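Local coordinates for pyocin-S2 immunity protein (Pseudomonas aeruginosa, PDB 4QKO) that binds the nuclease domain of pyocin S2 in the crystallised complex, probably neutralising the toxin and so protecting the cell that makes it, at residues K18-N23 with D52-P57; K26-E31 with I35-E40; E71-R76 with P82-G87. One frame throughout, in Å; residues are numbered along the deposited sequence.

Contact 1. Residues K18-N23 with D52-P57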
ATOM      1  N   LYS A  18      12.229  -7.433   8.236  1.00 20.53           N
ATOM      2  CA  LYS A  18      12.461  -8.133   6.972  1.00 25.16           C
ATOM      3  C   LYS A  18      11.203  -8.878   6.591  1.00 22.88           C
ATOM      4  O   LYS A  18      10.841  -8.878   5.405  1.00 23.58           O
ATOM      5  CB  LYS A  18      13.535  -9.218   7.024  1.00 31.21           C
ATOM      6  CG  LYS A  18      15.011  -8.906   6.875  1.00 41.11           C
ATOM      7  CD  LYS A  18      15.760 -10.249   6.779  1.00 50.05           C
ATOM      8  CE  LYS A  18      17.114 -10.272   7.507  1.00 57.39           C
ATOM      9  NZ  LYS A  18      18.211  -9.734   6.658  1.00 60.22           N
ATOM     10  N   ASP A  19      10.530  -9.503   7.564  1.00 22.54           N
ATOM     11  CA  ASP A  19       9.253 -10.180   7.288  1.00 23.86           C
ATOM     12  C   ASP A  19       8.176  -9.275   6.751  1.00 24.18           C
ATOM     13  O   ASP A  19       7.466  -9.635   5.793  1.00 21.17           O
ATOM     14  CB  ASP A  19       8.716 -10.943   8.499  1.00 26.34           C
ATOM     15  CG  ASP A  19       9.586 -12.201   8.842  1.00 28.04           C
ATOM     16  OD1 ASP A  19      10.250 -12.748   7.929  1.00 29.23           O
ATOM     17  OD2 ASP A  19       9.619 -12.629  10.036  1.00 31.77           O
ATOM     18  N   ILE A  20       8.027  -8.114   7.375  1.00 21.66           N
ATOM     19  CA  ILE A  20       7.061  -7.129   6.854  1.00 20.75           C
ATOM     20  C   ILE A  20       7.462  -6.657   5.452  1.00 19.53           C
ATOM     21  O   ILE A  20       6.636  -6.666   4.527  1.00 18.83           O
ATOM     22  CB  ILE A  20       6.963  -5.882   7.771  1.00 19.15           C
ATOM     23  CG1 ILE A  20       6.399  -6.301   9.105  1.00 19.96           C
ATOM     24  CG2 ILE A  20       6.117  -4.827   7.093  1.00 20.20           C
ATOM     25  CD1 ILE A  20       6.298  -5.214  10.169  1.00 20.04           C
ATOM     26  N   TYR A  21       8.729  -6.259   5.294  1.00 19.31           N
ATOM     27  CA  TYR A  21       9.247  -5.667   4.078  1.00 20.19           C
ATOM     28  C   TYR A  21       9.194  -6.582   2.866  1.00 21.97           C
ATOM     29  O   TYR A  21       8.846  -6.122   1.767  1.00 20.99           O
ATOM     30  CB  TYR A  21      10.686  -5.223   4.281  1.00 20.70           C
ATOM     31  CG  TYR A  21      11.250  -4.324   3.244  1.00 20.36           C
ATOM     32  CD1 TYR A  21      11.048  -2.947   3.293  1.00 18.42           C
ATOM     33  CD2 TYR A  21      11.990  -4.849   2.191  1.00 20.44           C
ATOM     34  CE1 TYR A  21      11.563  -2.136   2.308  1.00 19.06           C
ATOM     35  CE2 TYR A  21      12.530  -4.051   1.204  1.00 20.40           C
ATOM     36  CZ  TYR A  21      12.335  -2.697   1.251  1.00 20.96           C
ATOM     37  OH  TYR A  21      12.987  -1.961   0.255  1.00 21.85           O
ATOM     38  N   THR A  22       9.525  -7.856   3.060  1.00 20.77           N
ATOM     39  CA  THR A  22       9.490  -8.845   1.985  1.00 22.17           C
ATOM     40  C   THR A  22       8.128  -9.478   1.819  1.00 24.73           C
ATOM     41  O   THR A  22       7.950 -10.324   0.917  1.00 26.72           O
ATOM     42  CB  THR A  22      10.524  -9.997   2.238  1.00 23.71           C
ATOM     43  OG1 THR A  22      10.292 -10.557   3.538  1.00 23.05           O
ATOM     44  CG2 THR A  22      11.929  -9.419   2.172  1.00 25.11           C
ATOM     45  N   ASN A  23       7.177  -9.131   2.671  1.00 22.87           N
ATOM     46  CA  ASN A  23       5.870  -9.755   2.666  1.00 23.26           C
ATOM     47  C   ASN A  23       5.977 -11.300   2.755  1.00 25.23           C
ATOM     48  O   ASN A  23       5.480 -12.049   1.890  1.00 24.34           O
ATOM     49  CB  ASN A  23       5.057  -9.322   1.439  1.00 23.11           C
ATOM     50  CG  ASN A  23       3.623  -9.764   1.493  1.00 25.61           C
ATOM     51  OD1 ASN A  23       2.977  -9.967   0.440  1.00 29.78           O
ATOM     52  ND2 ASN A  23       3.095  -9.931   2.677  1.00 24.97           N
ATOM     53  N   ASP A  52       6.258   5.145   6.636  1.00 15.74           N
ATOM     54  CA  ASP A  52       7.028   5.697   5.549  1.00 16.21           C
ATOM     55  C   ASP A  52       8.447   5.166   5.631  1.00 15.16           C
ATOM     56  O   ASP A  52       9.088   5.144   4.633  1.00 15.99           O
ATOM     57  CB  ASP A  52       7.127   7.216   5.482  1.00 17.18           C
ATOM     58  CG  ASP A  52       5.812   7.902   5.187  1.00 19.54           C
ATOM     59  OD1 ASP A  52       4.815   7.233   4.884  1.00 18.30           O
ATOM     60  OD2 ASP A  52       5.777   9.200   5.251  1.00 18.38           O
ATOM     61  N   LEU A  53       8.914   4.708   6.808  1.00 14.30           N
ATOM     62  CA  LEU A  53      10.244   4.086   6.965  1.00 14.78           C
ATOM     63  C   LEU A  53      10.347   2.891   6.030  1.00 15.29           C
ATOM     64  O   LEU A  53      11.389   2.664   5.492  1.00 15.47           O
ATOM     65  CB  LEU A  53      10.440   3.605   8.388  1.00 15.10           C
ATOM     66  CG  LEU A  53      10.570   4.682   9.457  1.00 15.54           C
ATOM     67  CD1 LEU A  53      10.794   4.043  10.794  1.00 16.73           C
ATOM     68  CD2 LEU A  53      11.753   5.588   9.172  1.00 17.85           C
ATOM     69  N   LEU A  54       9.227   2.166   5.894  1.00 14.02           N
ATOM     70  CA  LEU A  54       9.231   1.008   5.042  1.00 14.13           C
ATOM     71  C   LEU A  54       9.015   1.303   3.582  1.00 15.07           C
ATOM     72  O   LEU A  54       9.641   0.700   2.733  1.00 16.45           O
ATOM     73  CB  LEU A  54       8.086   0.091   5.493  1.00 16.48           C
ATOM     74  CG  LEU A  54       8.060  -0.440   6.931  1.00 16.45           C
ATOM     75  CD1 LEU A  54       6.738  -1.044   7.207  1.00 18.25           C
ATOM     76  CD2 LEU A  54       9.114  -1.499   7.109  1.00 19.35           C
ATOM     77  N   TYR A  55       8.067   2.180   3.267  1.00 15.01           N
ATOM     78  CA  TYR A  55       7.583   2.396   1.906  1.00 14.18           C
ATOM     79  C   TYR A  55       7.976   3.669   1.193  1.00 15.03           C
ATOM     80  O   TYR A  55       7.949   3.724  -0.032  1.00 15.03           O
ATOM     81  CB  TYR A  55       6.083   2.204   1.847  1.00 14.45           C
ATOM     82  CG  TYR A  55       5.705   0.829   2.385  1.00 14.73           C
ATOM     83  CD1 TYR A  55       6.152  -0.321   1.769  1.00 15.37           C
ATOM     84  CD2 TYR A  55       5.042   0.692   3.560  1.00 14.81           C
ATOM     85  CE1 TYR A  55       5.853  -1.590   2.294  1.00 15.83           C
ATOM     86  CE2 TYR A  55       4.688  -0.563   4.067  1.00 16.25           C
ATOM     87  CZ  TYR A  55       5.123  -1.693   3.445  1.00 16.42           C
ATOM     88  OH  TYR A  55       4.894  -2.931   4.000  1.00 18.98           O
ATOM     89  N   TYR A  56       8.337   4.691   1.938  1.00 15.53           N
ATOM     90  CA  TYR A  56       8.667   5.950   1.365  1.00 15.29           C
ATOM     91  C   TYR A  56       9.909   6.473   2.085  1.00 15.37           C
ATOM     92  O   TYR A  56       9.889   7.559   2.757  1.00 15.09           O
ATOM     93  CB  TYR A  56       7.491   6.953   1.490  1.00 15.41           C
ATOM     94  CG  TYR A  56       6.257   6.459   0.817  1.00 15.38           C
ATOM     95  CD1 TYR A  56       6.048   6.695  -0.512  1.00 16.53           C
ATOM     96  CD2 TYR A  56       5.323   5.742   1.542  1.00 16.30           C
ATOM     97  CE1 TYR A  56       4.882   6.225  -1.147  1.00 17.76           C
ATOM     98  CE2 TYR A  56       4.166   5.266   0.960  1.00 15.33           C
ATOM     99  CZ  TYR A  56       3.989   5.490  -0.418  1.00 16.58           C
ATOM    100  OH  TYR A  56       2.888   5.008  -1.051  1.00 15.70           O
ATOM    101  N   PRO A  57      10.984   5.687   2.053  1.00 16.18           N
ATOM    102  CA  PRO A  57      12.124   5.937   2.932  1.00 16.54           C
ATOM    103  C   PRO A  57      12.906   7.175   2.492  1.00 16.97           C
ATOM    104  O   PRO A  57      12.892   7.588   1.306  1.00 16.35           O
ATOM    105  CB  PRO A  57      12.959   4.675   2.742  1.00 17.72           C
ATOM    106  CG  PRO A  57      12.620   4.314   1.359  1.00 18.60           C
ATOM    107  CD  PRO A  57      11.166   4.456   1.300  1.00 17.40           C
TER
HETATM  108  O   HOH W   1       5.886  -4.910   2.498  1.00 17.83           O

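Contact 2. Residues K26-E31 with I35-E40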
ATOM      1  N   LYS A  26       4.502 -16.807   5.168  1.00 31.47           N
ATOM      2  CA  LYS A  26       4.468 -17.725   6.278  0.50 32.76           C
ATOM      3  C   LYS A  26       4.116 -16.987   7.572  1.00 33.39           C
ATOM      4  O   LYS A  26       3.406 -17.537   8.427  1.00 30.90           O
ATOM      5  CB  LYS A  26       5.778 -18.474   6.402  0.50 35.60           C
ATOM      6  CG  LYS A  26       5.781 -19.375   7.621  0.50 38.86           C
ATOM      7  CD  LYS A  26       6.426 -20.693   7.302  0.50 42.21           C
ATOM      8  CE  LYS A  26       7.920 -20.587   7.433  0.50 42.10           C
ATOM      9  NZ  LYS A  26       8.312 -21.254   8.693  0.50 43.04           N
ATOM     10  N   LYS A  27       4.578 -15.722   7.706  1.00 29.26           N
ATOM     11  CA  LYS A  27       4.280 -14.916   8.882  1.00 29.23           C
ATOM     12  C   LYS A  27       2.972 -14.139   8.768  1.00 27.30           C
ATOM     13  O   LYS A  27       2.257 -13.999   9.748  1.00 27.60           O
ATOM     14  CB  LYS A  27       5.402 -13.888   9.151  1.00 30.82           C
ATOM     15  CG  LYS A  27       6.808 -14.464   9.347  1.00 35.76           C
ATOM     16  CD  LYS A  27       6.952 -15.285  10.629  1.00 41.23           C
ATOM     17  CE  LYS A  27       8.215 -14.929  11.456  1.00 45.76           C
ATOM     18  NZ  LYS A  27       9.541 -15.079  10.749  1.00 46.42           N
ATOM     19  N   PHE A  28       2.707 -13.624   7.569  1.00 27.31           N
ATOM     20  CA  PHE A  28       1.532 -12.824   7.225  1.00 26.36           C
ATOM     21  C   PHE A  28       0.790 -13.425   6.030  1.00 28.02           C
ATOM     22  O   PHE A  28       0.865 -12.898   4.889  1.00 29.42           O
ATOM     23  CB  PHE A  28       2.006 -11.417   6.906  1.00 25.46           C
ATOM     24  CG  PHE A  28       2.915 -10.889   7.948  1.00 24.95           C
ATOM     25  CD1 PHE A  28       2.452 -10.753   9.242  1.00 25.78           C
ATOM     26  CD2 PHE A  28       4.230 -10.590   7.653  1.00 26.23           C
ATOM     27  CE1 PHE A  28       3.284 -10.288  10.229  1.00 27.06           C
ATOM     28  CE2 PHE A  28       5.057 -10.096   8.611  1.00 23.69           C
ATOM     29  CZ  PHE A  28       4.595  -9.981   9.914  1.00 25.16           C
ATOM     30  N   PRO A  29       0.050 -14.541   6.280  1.00 29.62           N
ATOM     31  CA  PRO A  29      -0.582 -15.218   5.176  1.00 31.22           C
ATOM     32  C   PRO A  29      -1.667 -14.346   4.521  1.00 31.74           C
ATOM     33  O   PRO A  29      -1.887 -14.474   3.324  1.00 33.57           O
ATOM     34  CB  PRO A  29      -1.230 -16.448   5.807  1.00 33.12           C
ATOM     35  CG  PRO A  29      -0.956 -16.426   7.228  1.00 33.24           C
ATOM     36  CD  PRO A  29      -0.168 -15.196   7.568  1.00 31.13           C
ATOM     37  N   THR A  30      -2.347 -13.511   5.317  1.00 30.35           N
ATOM     38  CA  THR A  30      -3.400 -12.615   4.823  1.00 30.32           C
ATOM     39  C   THR A  30      -2.990 -11.130   4.804  1.00 30.68           C
ATOM     40  O   THR A  30      -2.146 -10.686   5.633  1.00 25.88           O
ATOM     41  CB  THR A  30      -4.610 -12.684   5.742  1.00 31.93           C
ATOM     42  OG1 THR A  30      -4.257 -12.253   7.037  1.00 30.47           O
ATOM     43  CG2 THR A  30      -5.204 -14.133   5.812  1.00 33.65           C
ATOM     44  N   GLU A  31      -3.634 -10.370   3.913  1.00 29.95           N
ATOM     45  CA  GLU A  31      -3.420  -8.943   3.807  1.00 29.46           C
ATOM     46  C   GLU A  31      -3.734  -8.271   5.142  1.00 30.36           C
ATOM     47  O   GLU A  31      -3.010  -7.345   5.587  1.00 24.95           O
ATOM     48  CB  GLU A  31      -4.235  -8.311   2.649  1.00 33.53           C
ATOM     49  CG  GLU A  31      -3.900  -6.853   2.418  1.00 33.38           C
ATOM     50  CD  GLU A  31      -4.595  -6.224   1.216  1.00 37.45           C
ATOM     51  OE1 GLU A  31      -5.383  -6.903   0.524  1.00 38.07           O
ATOM     52  OE2 GLU A  31      -4.389  -5.022   0.965  1.00 32.42           O
ATOM     53  N   ILE A  35      -1.315  -5.931   7.529  1.00 22.42           N
ATOM     54  CA  ILE A  35      -1.685  -4.600   7.970  1.00 23.97           C
ATOM     55  C   ILE A  35      -1.463  -4.468   9.459  1.00 27.24           C
ATOM     56  O   ILE A  35      -0.938  -3.436   9.943  1.00 24.17           O
ATOM     57  CB  ILE A  35      -3.136  -4.219   7.583  1.00 24.47           C
ATOM     58  CG1 ILE A  35      -3.264  -3.988   6.076  1.00 24.79           C
ATOM     59  CG2 ILE A  35      -3.567  -2.943   8.316  1.00 26.07           C
ATOM     60  CD1 ILE A  35      -4.672  -3.960   5.506  1.00 25.64           C
ATOM     61  N   GLN A  36      -1.847  -5.514  10.198  1.00 26.13           N
ATOM     62  CA  GLN A  36      -1.623  -5.534  11.640  1.00 30.38           C
ATOM     63  C   GLN A  36      -0.184  -5.440  12.041  1.00 26.82           C
ATOM     64  O   GLN A  36       0.161  -4.704  12.968  1.00 29.24           O
ATOM     65  CB  GLN A  36      -2.249  -6.788  12.270  1.00 35.25           C
ATOM     66  CG  GLN A  36      -3.731  -6.589  12.398  1.00 40.90           C
ATOM     67  CD  GLN A  36      -4.031  -5.309  13.189  1.00 48.51           C
ATOM     68  OE1 GLN A  36      -3.528  -5.142  14.327  1.00 51.33           O
ATOM     69  NE2 GLN A  36      -4.816  -4.370  12.572  1.00 47.03           N
ATOM     70  N   ALA A  37       0.675  -6.129  11.316  1.00 22.51           N
ATOM     71  CA  ALA A  37       2.105  -6.063  11.601  1.00 21.68           C
ATOM     72  C   ALA A  37       2.675  -4.648  11.303  1.00 21.46           C
ATOM     73  O   ALA A  37       3.473  -4.145  12.055  1.00 21.50           O
ATOM     74  CB  ALA A  37       2.802  -7.070  10.762  1.00 22.31           C
ATOM     75  N   VAL A  38       2.261  -4.015  10.207  1.00 21.43           N
ATOM     76  CA  VAL A  38       2.630  -2.635   9.929  1.00 22.46           C
ATOM     77  C   VAL A  38       2.186  -1.691  11.086  1.00 23.71           C
ATOM     78  O   VAL A  38       2.978  -0.875  11.541  1.00 21.89           O
ATOM     79  CB  VAL A  38       2.111  -2.162   8.605  1.00 22.08           C
ATOM     80  CG1 VAL A  38       2.366  -0.654   8.435  1.00 21.81           C
ATOM     81  CG2 VAL A  38       2.846  -2.869   7.492  1.00 21.59           C
ATOM     82  N   LEU A  39       0.964  -1.845  11.568  1.00 25.52           N
ATOM     83  CA  LEU A  39       0.441  -1.042  12.723  1.00 28.51           C
ATOM     84  C   LEU A  39       1.212  -1.348  13.956  1.00 27.45           C
ATOM     85  O   LEU A  39       1.617  -0.429  14.663  1.00 29.33           O
ATOM     86  CB  LEU A  39      -1.050  -1.280  12.918  1.00 30.55           C
ATOM     87  CG  LEU A  39      -1.960  -0.723  11.782  1.00 31.98           C
ATOM     88  CD1 LEU A  39      -3.416  -1.179  11.934  1.00 34.45           C
ATOM     89  CD2 LEU A  39      -1.931   0.811  11.666  1.00 33.25           C
ATOM     90  N   GLU A  40       1.557  -2.613  14.171  1.00 28.09           N
ATOM     91  CA  GLU A  40       2.458  -2.988  15.261  1.00 28.87           C
ATOM     92  C   GLU A  40       3.867  -2.334  15.146  1.00 26.88           C
ATOM     93  O   GLU A  40       4.387  -1.861  16.150  1.00 25.62           O
ATOM     94  CB  GLU A  40       2.592  -4.508  15.402  1.00 34.30           C
ATOM     95  CG  GLU A  40       1.373  -5.140  16.044  1.00 42.67           C
ATOM     96  CD  GLU A  40       1.362  -6.692  16.163  1.00 50.75           C
ATOM     97  OE1 GLU A  40       2.362  -7.286  16.654  1.00 62.20           O
ATOM     98  OE2 GLU A  40       0.296  -7.307  15.865  1.00 44.89           O
TER

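Contact 3. Residues E71-R76 with P82-G87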
ATOM      1  N   GLU A  71      17.893   3.311  11.069  1.00 18.88           N
ATOM      2  CA  GLU A  71      17.270   4.602  11.232  1.00 18.19           C
ATOM      3  C   GLU A  71      16.523   4.664  12.582  1.00 18.74           C
ATOM      4  O   GLU A  71      16.571   5.628  13.341  1.00 19.68           O
ATOM      5  CB  GLU A  71      16.333   4.970  10.098  1.00 20.14           C
ATOM      6  CG  GLU A  71      15.742   6.361  10.318  1.00 21.21           C
ATOM      7  CD  GLU A  71      15.123   7.024   9.111  1.00 24.21           C
ATOM      8  OE1 GLU A  71      15.096   6.491   7.968  1.00 20.64           O
ATOM      9  OE2 GLU A  71      14.713   8.193   9.325  1.00 23.79           O
ATOM     10  N   VAL A  72      15.790   3.601  12.867  1.00 20.78           N
ATOM     11  CA  VAL A  72      15.045   3.503  14.075  1.00 19.01           C
ATOM     12  C   VAL A  72      16.003   3.508  15.268  1.00 19.13           C
ATOM     13  O   VAL A  72      15.797   4.286  16.229  1.00 19.77           O
ATOM     14  CB  VAL A  72      14.195   2.232  14.145  1.00 19.77           C
ATOM     15  CG1 VAL A  72      13.650   2.015  15.520  1.00 19.86           C
ATOM     16  CG2 VAL A  72      13.068   2.297  13.147  1.00 19.12           C
ATOM     17  N   LYS A  73      17.008   2.644  15.237  1.00 17.91           N
ATOM     18  CA  LYS A  73      17.939   2.562  16.364  1.00 20.81           C
ATOM     19  C   LYS A  73      18.591   3.943  16.704  1.00 21.14           C
ATOM     20  O   LYS A  73      18.690   4.347  17.912  1.00 19.64           O
ATOM     21  CB  LYS A  73      19.033   1.580  16.008  1.00 23.05           C
ATOM     22  CG  LYS A  73      20.137   1.370  17.009  1.00 27.29           C
ATOM     23  CD  LYS A  73      21.108   0.288  16.580  1.00 28.69           C
ATOM     24  CE  LYS A  73      22.001  -0.034  17.755  1.00 35.54           C
ATOM     25  NZ  LYS A  73      23.040  -0.943  17.230  1.00 39.20           N
ATOM     26  N   GLU A  74      19.024   4.625  15.647  1.00 19.97           N
ATOM     27  CA  GLU A  74      19.796   5.855  15.816  1.00 21.02           C
ATOM     28  C   GLU A  74      18.897   6.950  16.249  1.00 20.18           C
ATOM     29  O   GLU A  74      19.285   7.747  17.094  1.00 20.53           O
ATOM     30  CB  GLU A  74      20.542   6.196  14.556  1.00 22.84           C
ATOM     31  CG  GLU A  74      21.733   5.289  14.263  1.00 26.21           C
ATOM     32  CD  GLU A  74      22.555   5.734  13.038  1.00 32.68           C
ATOM     33  OE1 GLU A  74      22.313   6.861  12.477  1.00 36.00           O
ATOM     34  OE2 GLU A  74      23.488   4.979  12.659  1.00 34.43           O
ATOM     35  N   TRP A  75      17.678   6.992  15.724  1.00 21.53           N
ATOM     36  CA  TRP A  75      16.688   7.981  16.171  1.00 20.93           C
ATOM     37  C   TRP A  75      16.306   7.815  17.667  1.00 21.42           C
ATOM     38  O   TRP A  75      16.360   8.788  18.451  1.00 21.64           O
ATOM     39  CB  TRP A  75      15.449   7.957  15.304  1.00 20.87           C
ATOM     40  CG  TRP A  75      14.359   8.907  15.787  1.00 20.91           C
ATOM     41  CD1 TRP A  75      14.284  10.198  15.523  1.00 22.82           C
ATOM     42  CD2 TRP A  75      13.260   8.620  16.661  1.00 21.34           C
ATOM     43  NE1 TRP A  75      13.223  10.755  16.134  1.00 21.95           N
ATOM     44  CE2 TRP A  75      12.564   9.813  16.844  1.00 22.83           C
ATOM     45  CE3 TRP A  75      12.765   7.464  17.252  1.00 24.22           C
ATOM     46  CZ2 TRP A  75      11.397   9.911  17.613  1.00 24.42           C
ATOM     47  CZ3 TRP A  75      11.632   7.544  18.039  1.00 23.47           C
ATOM     48  CH2 TRP A  75      10.940   8.781  18.197  1.00 25.30           C
ATOM     49  N   ARG A  76      16.043   6.600  18.121  1.00 21.06           N
ATOM     50  CA  ARG A  76      15.633   6.385  19.520  1.00 20.51           C
ATOM     51  C   ARG A  76      16.806   6.699  20.427  1.00 21.93           C
ATOM     52  O   ARG A  76      16.590   7.230  21.499  1.00 24.47           O
ATOM     53  CB  ARG A  76      15.140   4.947  19.798  1.00 21.38           C
ATOM     54  CG  ARG A  76      13.881   4.530  19.050  1.00 20.06           C
ATOM     55  CD  ARG A  76      13.474   3.074  19.314  1.00 21.89           C
ATOM     56  NE  ARG A  76      13.140   2.820  20.720  1.00 22.92           N
ATOM     57  CZ  ARG A  76      12.019   3.164  21.346  1.00 23.48           C
ATOM     58  NH1 ARG A  76      10.992   3.700  20.722  1.00 22.31           N
ATOM     59  NH2 ARG A  76      11.936   2.900  22.644  1.00 25.38           N
ATOM     60  N   PRO A  82      14.482   3.983  25.311  1.00 29.40           N
ATOM     61  CA  PRO A  82      15.097   2.641  25.482  1.00 28.38           C
ATOM     62  C   PRO A  82      15.417   1.956  24.147  1.00 27.10           C
ATOM     63  O   PRO A  82      14.660   2.120  23.200  1.00 25.07           O
ATOM     64  CB  PRO A  82      14.024   1.810  26.206  1.00 30.17           C
ATOM     65  CG  PRO A  82      13.056   2.824  26.767  1.00 33.32           C
ATOM     66  CD  PRO A  82      13.174   4.089  25.975  1.00 29.85           C
ATOM     67  N   GLY A  83      16.516   1.201  24.115  1.00 25.31           N
ATOM     68  CA  GLY A  83      16.992   0.544  22.951  1.00 25.61           C
ATOM     69  C   GLY A  83      16.716  -0.936  22.994  1.00 27.44           C
ATOM     70  O   GLY A  83      15.977  -1.429  23.810  1.00 27.62           O
ATOM     71  N   PHE A  84      17.321  -1.643  22.067  1.00 28.40           N
ATOM     72  CA  PHE A  84      17.105  -3.061  21.921  1.00 27.94           C
ATOM     73  C   PHE A  84      17.742  -3.753  23.113  1.00 31.11           C
ATOM     74  O   PHE A  84      18.774  -3.316  23.626  1.00 28.40           O
ATOM     75  CB  PHE A  84      17.783  -3.577  20.643  1.00 29.16           C
ATOM     76  CG  PHE A  84      17.179  -3.049  19.381  1.00 29.08           C
ATOM     77  CD1 PHE A  84      15.810  -3.188  19.147  1.00 30.41           C
ATOM     78  CD2 PHE A  84      17.952  -2.401  18.454  1.00 30.66           C
ATOM     79  CE1 PHE A  84      15.247  -2.717  17.993  1.00 28.98           C
ATOM     80  CE2 PHE A  84      17.387  -1.892  17.286  1.00 29.99           C
ATOM     81  CZ  PHE A  84      16.028  -2.036  17.074  1.00 30.35           C
ATOM     82  N   LYS A  85      17.108  -4.830  23.544  1.00 32.96           N
ATOM     83  CA  LYS A  85      17.765  -5.804  24.405  1.00 36.06           C
ATOM     84  C   LYS A  85      19.110  -6.250  23.844  1.00 37.77           C
ATOM     85  O   LYS A  85      19.239  -6.511  22.646  1.00 38.17           O
ATOM     86  CB  LYS A  85      16.889  -7.024  24.537  1.00 37.47           C
ATOM     87  CG  LYS A  85      17.399  -7.983  25.595  1.00 40.74           C
ATOM     88  CD  LYS A  85      16.280  -8.954  25.960  1.00 43.48           C
ATOM     89  CE  LYS A  85      15.923  -9.872  24.798  1.00 44.61           C
ATOM     90  NZ  LYS A  85      15.103 -11.036  25.269  1.00 49.06           N
ATOM     91  N   ALA A  86      20.101  -6.389  24.725  1.00 40.42           N
ATOM     92  CA  ALA A  86      21.426  -6.864  24.310  1.00 43.15           C
ATOM     93  C   ALA A  86      21.322  -8.307  23.779  1.00 45.75           C
ATOM     94  O   ALA A  86      20.487  -9.086  24.262  1.00 44.37           O
ATOM     95  CB  ALA A  86      22.407  -6.792  25.495  1.00 44.23           C
ATOM     96  N   GLY A  87      22.137  -8.638  22.774  1.00 51.25           N
ATOM     97  CA  GLY A  87      22.209 -10.009  22.211  1.00 55.66           C
ATOM     98  C   GLY A  87      23.381 -10.783  22.807  1.00 57.13           C
ATOM     99  O   GLY A  87      23.632 -11.940  22.450  1.00 65.01           O
TER

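Contact 1. Residues K18-N23 with D52-P57
The carbonyl oxygen of Ile20 is held by two partners, a water at 2.8 Å from Ile20 O and NE2 of His34 in helix 31-45. The same water lies in the plane of the Tyr55 ring, at its hydroxyl edge and 2.7 Å from Tyr55 OH, so it bridges the last turn of helix 10-21 to helix 52-55. Beside this bridge Ile20 and Leu54 make an apolar contact. CG2 of Ile20, placed anti to the backbone N, meets both Leu54 CD1 (3.8 Å) and the Tyr55 hydroxyl, and the Ile20 side chain crosses each of the other two at about a right angle. Leu54 also covers one face of the Tyr55 ring, its CB lying 3.6 Å above the centre. Tyr21 approaches edge-on: its CE1 comes within 3.5 Å of Leu54 O, near the ring plane, while its hydroxyl bonds to Asp63. Helix 10-21 closes with a Schellman motif at Asn23, and Lys18 O takes Thr22 N and Thr22 OG1 from opposite faces of its plane. Leu54 O is also bonded by Asn71 of the pyocin-S2 chain, and the Tyr55 ring runs nearly parallel to Tyr85 of that chain. The end of helix 10-21 is thus joined to helix 52-55 of this four-helix immunity fold by an Ile20-Leu54 methyl contact and by a water that the buried Ile20 carbonyl and the Tyr55 hydroxyl share.

Contact 2. Residues K26-E31 with I35-E40
Ile35 and Glu31 meet in the first turns of helix 31-45, the second helix of the four-helix immunity protein fold, which Thr30 caps at its N-terminus with its side chain on a backbone N of the opening turn. The hydrogen bond across the segments is the helical one from Ile35 N to Glu31 O, 2.9 Å long with an angle of 157° at the hydrogen. From its CB outward, the Ile35 side chain runs alongside that same carbonyl: CB stands 3.7 Å from Glu31 O, CG1 comes closest at 3.4 Å from Glu31 O, and CD1 is still within 3.8 Å of Glu31 O. This path follows from CG1 lying anti to the carbonyl carbon of Ile35 (chi1 -71°), which sends the chain back along the helix. The tip lies loosely beside the aliphatic part of Glu31, Ile35 CD1 being 4.3 Å from Glu31 CG. The Glu31 carboxylate itself turns to the pyocin-S2 chain, where Lys97 and Arg53 both form salt bridges to OE2, and Ile35 packs on Tyr85 of the same partner. This end of the helix therefore offers the nuclease both a carboxylate and an apolar side chain. Two residues further along the helix, at Ala37, the loop folds back over it through Phe28, whose ring also leans on Asp19 and Ile20 of helix 10-21 and so lies between helix 10-21 and helix 31-45. One face of that ring is covered by Lys27 CB, 3.7 Å above its centre. The methyl of Ala37 meets the ring obliquely, its CB 3.3 Å from Phe28 CE1 and 3.5 Å from Phe28 CZ.

Contact 3. Residues E71-R76 with P82-G87
The guanidinium of Arg76 turns one edge to the chain following helix 65-78 and receives Pro82 O almost in its own plane, 8° out of it. Two nitrogens share this one oxygen in a side-on grip: Arg76 NE is 3.0 Å from Pro82 O and nearly in line with the C=O bond, whereas Arg76 NH2, 2.9 Å from Pro82 O, lies in the carbonyl plane on a lone pair. A bend at chi3 (63°), after an extended chi2, turns the guanidinium so that this edge is presented. The remaining nitrogen, NH1, forms a salt bridge with Glu46 and a hydrogen bond to Thr45 O, which together with Pro82 probably fix the rotation of the group. The second flat group, the Phe84 ring, meets Lys73 obliquely, with CE2 4.0 Å from Lys73 CB; it also meets the ring of Phe13 at about 35° and packs on Ile5. Lys73 stays extended beyond this point and carries its NZ to a salt bridge with Glu10. The arrangement is that of a C-terminal tail laid back on the last helix of the four-helix immunity protein fold, joined to it by two arginine hydrogen bonds to one carbonyl oxygen and by a phenylalanine.

Contact 1 has all its touching residues buried in the complex, whereas contacts 2 and 3 are only partly covered. Contacts 1 and 2 adjoin: helix 10-21, one side of contact 1, packs on both segments of contact 2, Asp19 and Lys27 form a salt bridge between them, and Ile20 CD1 packs on Ala37 O. Contact 3 lies across the chain centre from both and reaches contact 1 through Leu53, which packs on Glu71 and Val72. Their chemistry differs accordingly: apolar packing with a water in 18-23/52-57, a helical bond with a loop aromatic in 26-31/35-40, and an arginine on a backbone carbonyl in 71-76/82-87. The first two border the nuclease; the third touches no other chain.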